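Local coordinates for protein borrelidin polyketide synthase, type I (Streptomyces parvulus, PDB 6OBT) that probably serves as a dehydratase domain of the borrelidin polyketide synthase, removing water from beta-hydroxyacyl intermediates during chain assembly, at residues Trp168-Tyr182 / Cys198-Glu212. Numbering follows the deposited sequence.
Sequences WPPTGAMPLDVEGFY and CLRRAWRAGEDLVAE
Pro-169, which follows a cis peptide bond, crosses the Trp-203 indole at a slant, setting CB over one face of its six-membered ring: CB stands 4.0 Å from the centroid, 16° off the normal, which meets the criterion for a CH-pi contact. Trp-168 approaches the same indole obliquely, with the ring planes at 80°, and its own edge runs beside the strand 208-212. There Trp-168 NE1 donates to Glu-212 OE1 at 2.7 Å, in the plane of the indole and onto the anti lone pair of the carboxylate. The carboxylate also rests over a face of the Arg-201 guanidinium, a salt bridge by charge alone since no N-H points at the oxygen. Pro-170 reaches the Val-210 methyls, CD lying 3.7 Å from CG2.

The backbone pairing flanks Trp-203: Met-174 and Arg-204 exchange two N-H to O bonds, Pro-175 faces Trp-203 as a non-hydrogen-bonded pair, and Leu-176 N reaches Ala-202 O at 2.8 Å, where a water replaces the second direct bond. On the Leu-176 face, Val-178 CG1 touches Ala-202 CB and Leu-199 CD2. Leu-199 turns CG away from its amide nitrogen (chi1 172°), which brings CD2 over a face of Phe-181, 3.7 Å from the centroid. Tyr-182 OH accepts from Leu-199 N at 3.0 Å and also bonds His-236, tying the start of helix 181-187 to the strand.

The Met-174/Arg-204 and Pro-175/Trp-203 pairs mark a short antiparallel edge strand added to hairpin 199-212, with its type II' turn and classic bulge, at the margin of the double hotdog fold of polyketide synthase dehydratases.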
loop_
_atom_site.group_PDB
_atom_site.type_symbol
_atom_site.label_atom_id
_atom_site.label_comp_id
_atom_site.label_asym_id
_atom_site.label_seq_id
_atom_site.Cartn_x
_atom_site.Cartn_y
_atom_site.Cartn_z
ATOM N N TRP A 168 36.145 -6.010 28.667
ATOM C CA TRP A 168 36.402 -6.358 27.263
ATOM C C TRP A 168 37.894 -6.312 26.934
ATOM O O TRP A 168 38.559 -5.298 27.223
ATOM C CB TRP A 168 35.648 -5.424 26.327
ATOM C CG TRP A 168 35.733 -5.876 24.888
ATOM C CD1 TRP A 168 36.540 -5.372 23.913
ATOM C CD2 TRP A 168 34.982 -6.932 24.285
ATOM N NE1 TRP A 168 36.332 -6.046 22.724
ATOM C CE2 TRP A 168 35.384 -7.015 22.932
ATOM C CE3 TRP A 168 34.013 -7.822 24.757
ATOM C CZ2 TRP A 168 34.839 -7.939 22.047
ATOM C CZ3 TRP A 168 33.473 -8.745 23.869
ATOM C CH2 TRP A 168 33.893 -8.798 22.537
ATOM N N PRO A 169 38.454 -7.374 26.332
ATOM C CA PRO A 169 37.805 -8.654 26.030
ATOM C C PRO A 169 37.485 -9.434 27.310
ATOM O O PRO A 169 37.952 -9.051 28.361
ATOM C CB PRO A 169 38.858 -9.399 25.197
ATOM C CG PRO A 169 39.891 -8.385 24.843
ATOM C CD PRO A 169 39.867 -7.375 25.923
ATOM N N PRO A 170 36.666 -10.487 27.222
ATOM C CA PRO A 170 36.573 -11.414 28.348
ATOM C C PRO A 170 37.956 -11.968 28.589
ATOM O O PRO A 170 38.842 -11.819 27.753
ATOM C CB PRO A 170 35.571 -12.469 27.864
ATOM C CG PRO A 170 34.871 -11.851 26.708
ATOM C CD PRO A 170 35.884 -10.961 26.058
ATOM N N THR A 171 38.172 -12.563 29.758
ATOM C CA THR A 171 39.554 -12.820 30.171
ATOM C C THR A 171 39.763 -14.295 30.461
ATOM O O THR A 171 38.834 -15.049 30.785
ATOM C CB THR A 171 39.981 -11.942 31.352
ATOM O OG1 THR A 171 41.296 -12.347 31.805
ATOM C CG2 THR A 171 39.060 -12.129 32.442
ATOM N N GLY A 172 41.002 -14.674 30.307
ATOM C CA GLY A 172 41.321 -15.994 29.833
ATOM C C GLY A 172 40.950 -16.232 28.388
ATOM O O GLY A 172 40.844 -17.389 27.979
ATOM N N ALA A 173 40.692 -15.172 27.616
ATOM C CA ALA A 173 40.308 -15.288 26.217
ATOM C C ALA A 173 41.557 -15.251 25.345
ATOM O O ALA A 173 42.376 -14.330 25.459
ATOM C CB ALA A 173 39.343 -14.176 25.807
ATOM N N MET A 174 41.701 -16.258 24.483
ATOM C CA MET A 174 42.869 -16.371 23.619
ATOM C C MET A 174 42.613 -15.698 22.280
ATOM O O MET A 174 41.605 -16.004 21.626
ATOM C CB MET A 174 43.256 -17.826 23.402
ATOM C CG MET A 174 44.161 -18.090 22.184
ATOM S SD MET A 174 45.425 -19.427 22.326
ATOM C CE MET A 174 46.925 -18.561 22.912
ATOM N N PRO A 175 43.499 -14.812 21.834
ATOM C CA PRO A 175 43.337 -14.209 20.508
ATOM C C PRO A 175 43.378 -15.259 19.409
ATOM O O PRO A 175 44.266 -16.115 19.373
ATOM C CB PRO A 175 44.524 -13.242 20.416
ATOM C CG PRO A 175 44.838 -12.906 21.831
ATOM C CD PRO A 175 44.596 -14.191 22.591
ATOM N N LEU A 176 42.383 -15.189 18.525
ATOM C CA LEU A 176 42.277 -16.045 17.352
ATOM C C LEU A 176 42.879 -15.328 16.153
ATOM O O LEU A 176 42.763 -14.107 16.020
ATOM C CB LEU A 176 40.812 -16.378 17.071
ATOM C CG LEU A 176 40.122 -17.592 17.695
ATOM C CD1 LEU A 176 40.565 -17.833 19.129
ATOM C CD2 LEU A 176 38.607 -17.392 17.621
ATOM N N ASP A 177 43.532 -16.086 15.282
ATOM C CA ASP A 177 44.058 -15.513 14.052
ATOM C C ASP A 177 42.922 -15.457 13.037
ATOM O O ASP A 177 42.446 -16.499 12.578
ATOM C CB ASP A 177 45.233 -16.333 13.532
ATOM C CG ASP A 177 45.889 -15.701 12.325
ATOM O OD1 ASP A 177 45.599 -14.517 12.046
ATOM O OD2 ASP A 177 46.688 -16.386 11.651
ATOM N N VAL A 178 42.475 -14.247 12.697
ATOM C CA VAL A 178 41.420 -14.061 11.701
ATOM C C VAL A 178 41.977 -13.550 10.378
ATOM O O VAL A 178 41.207 -13.072 9.518
ATOM C CB VAL A 178 40.312 -13.132 12.218
ATOM C CG1 VAL A 178 39.536 -13.802 13.337
ATOM C CG2 VAL A 178 40.892 -11.800 12.662
ATOM N N GLU A 179 43.303 -13.591 10.217
ATOM C CA GLU A 179 43.956 -13.363 8.938
ATOM C C GLU A 179 43.318 -14.222 7.860
ATOM O O GLU A 179 43.098 -15.420 8.061
ATOM C CB GLU A 179 45.442 -13.703 9.055
ATOM C CG GLU A 179 46.296 -13.254 7.892
ATOM C CD GLU A 179 46.862 -11.874 8.112
ATOM O OE1 GLU A 179 46.205 -11.077 8.815
ATOM O OE2 GLU A 179 47.977 -11.603 7.614
ATOM N N GLY A 180 43.014 -13.605 6.721
ATOM C CA GLY A 180 42.420 -14.368 5.637
ATOM C C GLY A 180 41.163 -15.126 6.004
ATOM O O GLY A 180 40.822 -16.103 5.333
ATOM N N PHE A 181 40.497 -14.743 7.099
ATOM C CA PHE A 181 39.189 -15.313 7.416
ATOM C C PHE A 181 38.249 -15.224 6.219
ATOM O O PHE A 181 37.541 -16.187 5.887
ATOM C CB PHE A 181 38.605 -14.592 8.630
ATOM C CG PHE A 181 37.145 -14.849 8.871
ATOM C CD1 PHE A 181 36.721 -16.013 9.494
ATOM C CD2 PHE A 181 36.187 -13.902 8.506
ATOM C CE1 PHE A 181 35.361 -16.226 9.734
ATOM C CE2 PHE A 181 34.845 -14.116 8.747
ATOM C CZ PHE A 181 34.433 -15.281 9.360
ATOM N N TYR A 182 38.270 -14.089 5.523
ATOM C CA TYR A 182 37.381 -13.903 4.384
ATOM C C TYR A 182 37.881 -14.612 3.132
ATOM O O TYR A 182 37.065 -15.026 2.299
ATOM C CB TYR A 182 37.185 -12.414 4.122
ATOM C CG TYR A 182 36.292 -11.802 5.166
ATOM C CD1 TYR A 182 34.918 -11.951 5.089
ATOM C CD2 TYR A 182 36.822 -11.122 6.255
ATOM C CE1 TYR A 182 34.087 -11.423 6.042
ATOM C CE2 TYR A 182 35.995 -10.578 7.218
ATOM C CZ TYR A 182 34.625 -10.734 7.110
ATOM O OH TYR A 182 33.786 -10.206 8.063
ATOM N N CYS A 198 33.558 -7.093 7.937
ATOM C CA CYS A 198 33.498 -6.300 9.150
ATOM C C CYS A 198 34.228 -6.934 10.313
ATOM O O CYS A 198 34.489 -6.245 11.303
ATOM C CB CYS A 198 32.048 -6.078 9.552
ATOM S SG CYS A 198 31.212 -4.954 8.419
ATOM N N LEU A 199 34.534 -8.225 10.238
ATOM C CA LEU A 199 35.232 -8.876 11.340
ATOM C C LEU A 199 36.659 -8.342 11.460
ATOM O O LEU A 199 37.421 -8.359 10.488
ATOM C CB LEU A 199 35.255 -10.391 11.135
ATOM C CG LEU A 199 36.146 -11.108 12.162
ATOM C CD1 LEU A 199 35.672 -10.848 13.585
ATOM C CD2 LEU A 199 36.189 -12.594 11.892
ATOM N N ARG A 200 37.029 -7.894 12.664
ATOM C CA ARG A 200 38.356 -7.335 12.910
ATOM C C ARG A 200 39.195 -8.166 13.870
ATOM O O ARG A 200 40.382 -8.407 13.609
ATOM C CB ARG A 200 38.232 -5.904 13.451
ATOM C CG ARG A 200 37.241 -5.041 12.701
ATOM C CD ARG A 200 37.702 -4.750 11.277
ATOM N NE ARG A 200 36.664 -4.044 10.528
ATOM C CZ ARG A 200 36.822 -3.567 9.297
ATOM N NH1 ARG A 200 37.984 -3.710 8.671
ATOM N NH2 ARG A 200 35.824 -2.930 8.697
ATOM N N ARG A 201 38.638 -8.572 15.011
ATOM C CA ARG A 201 39.388 -9.381 15.967
ATOM C C ARG A 201 38.452 -10.413 16.577
ATOM O O ARG A 201 37.248 -10.187 16.668
ATOM C CB ARG A 201 40.026 -8.521 17.082
ATOM C CG ARG A 201 40.554 -7.158 16.632
ATOM C CD ARG A 201 41.778 -6.742 17.436
ATOM N NE ARG A 201 41.459 -6.570 18.849
ATOM C CZ ARG A 201 41.406 -5.393 19.466
ATOM N NH1 ARG A 201 41.661 -4.280 18.791
ATOM N NH2 ARG A 201 41.101 -5.327 20.755
ATOM N N ALA A 202 39.008 -11.552 16.980
ATOM C CA ALA A 202 38.213 -12.588 17.628
ATOM C C ALA A 202 39.051 -13.292 18.694
ATOM O O ALA A 202 40.282 -13.357 18.602
ATOM C CB ALA A 202 37.667 -13.598 16.602
ATOM N N TRP A 203 38.366 -13.786 19.732
ATOM C CA TRP A 203 38.967 -14.599 20.783
ATOM C C TRP A 203 38.057 -15.780 21.071
ATOM O O TRP A 203 36.840 -15.693 20.919
ATOM C CB TRP A 203 39.159 -13.857 22.123
ATOM C CG TRP A 203 39.901 -12.565 22.100
ATOM C CD1 TRP A 203 41.171 -12.336 22.572
ATOM C CD2 TRP A 203 39.417 -11.307 21.623
ATOM N NE1 TRP A 203 41.503 -11.014 22.405
ATOM C CE2 TRP A 203 40.444 -10.360 21.824
ATOM C CE3 TRP A 203 38.214 -10.888 21.040
ATOM C CZ2 TRP A 203 40.308 -9.024 21.457
ATOM C CZ3 TRP A 203 38.080 -9.555 20.681
ATOM C CH2 TRP A 203 39.119 -8.638 20.896
ATOM N N ARG A 204 38.650 -16.865 21.546
ATOM C CA ARG A 204 37.897 -17.922 22.203
ATOM C C ARG A 204 37.826 -17.604 23.690
ATOM O O ARG A 204 38.859 -17.390 24.331
ATOM C CB ARG A 204 38.554 -19.285 21.973
ATOM C CG ARG A 204 37.915 -20.441 22.733
ATOM C CD ARG A 204 38.342 -21.769 22.117
ATOM N NE ARG A 204 37.992 -22.933 22.930
ATOM C CZ ARG A 204 37.973 -24.183 22.471
ATOM N NH1 ARG A 204 38.286 -24.430 21.204
ATOM N NH2 ARG A 204 37.646 -25.189 23.275
ATOM N N ALA A 205 36.616 -17.576 24.231
ATOM C CA ALA A 205 36.374 -17.277 25.640
ATOM C C ALA A 205 35.657 -18.478 26.243
ATOM O O ALA A 205 34.432 -18.593 26.127
ATOM C CB ALA A 205 35.550 -15.999 25.794
ATOM N N GLY A 206 36.407 -19.364 26.883
ATOM C CA GLY A 206 35.811 -20.600 27.358
ATOM C C GLY A 206 35.230 -21.359 26.182
ATOM O O GLY A 206 35.921 -21.638 25.194
ATOM N N GLU A 207 33.938 -21.677 26.257
ATOM C CA GLU A 207 33.250 -22.343 25.157
ATOM C C GLU A 207 32.558 -21.365 24.222
ATOM O O GLU A 207 31.932 -21.800 23.250
ATOM C CB GLU A 207 32.229 -23.355 25.696
ATOM C CG GLU A 207 32.801 -24.756 25.973
ATOM C CD GLU A 207 32.786 -25.661 24.746
ATOM O OE1 GLU A 207 33.705 -25.553 23.905
ATOM O OE2 GLU A 207 31.855 -26.488 24.626
ATOM N N ASP A 208 32.660 -20.067 24.487
ATOM C CA ASP A 208 32.029 -19.049 23.663
ATOM C C ASP A 208 33.025 -18.400 22.711
ATOM O O ASP A 208 34.242 -18.431 22.906
ATOM C CB ASP A 208 31.384 -17.962 24.524
ATOM C CG ASP A 208 30.271 -18.488 25.386
ATOM O OD1 ASP A 208 29.801 -19.617 25.135
ATOM O OD2 ASP A 208 29.859 -17.766 26.318
ATOM N N LEU A 209 32.465 -17.789 21.671
ATOM C CA LEU A 209 33.188 -16.960 20.723
ATOM C C LEU A 209 32.917 -15.487 21.020
ATOM O O LEU A 209 31.757 -15.100 21.196
ATOM C CB LEU A 209 32.716 -17.306 19.312
ATOM C CG LEU A 209 33.426 -16.772 18.090
ATOM C CD1 LEU A 209 34.601 -17.677 17.800
ATOM C CD2 LEU A 209 32.427 -16.781 16.951
ATOM N N VAL A 210 33.972 -14.667 21.076
ATOM C CA VAL A 210 33.791 -13.220 21.159
ATOM C C VAL A 210 34.579 -12.547 20.044
ATOM O O VAL A 210 35.637 -13.025 19.625
ATOM C CB VAL A 210 34.165 -12.621 22.539
ATOM C CG1 VAL A 210 33.283 -13.214 23.623
ATOM C CG2 VAL A 210 35.665 -12.843 22.864
ATOM N N ALA A 211 34.042 -11.426 19.557
ATOM C CA ALA A 211 34.586 -10.773 18.377
ATOM C C ALA A 211 34.300 -9.278 18.408
ATOM O O ALA A 211 33.272 -8.833 18.934
ATOM C CB ALA A 211 34.004 -11.381 17.093
ATOM N N GLU A 212 35.231 -8.515 17.833
ATOM C CA GLU A 212 35.023 -7.116 17.475
ATOM C C GLU A 212 34.701 -7.047 15.988
ATOM O O GLU A 212 35.449 -7.586 15.166
ATOM C CB GLU A 212 36.261 -6.266 17.785
ATOM C CG GLU A 212 36.408 -5.927 19.252
ATOM C CD GLU A 212 37.748 -5.291 19.582
ATOM O OE1 GLU A 212 38.073 -5.204 20.784
ATOM O OE2 GLU A 212 38.468 -4.873 18.647
HETATM O O HOH W 1 42.089 -11.473 16.334
#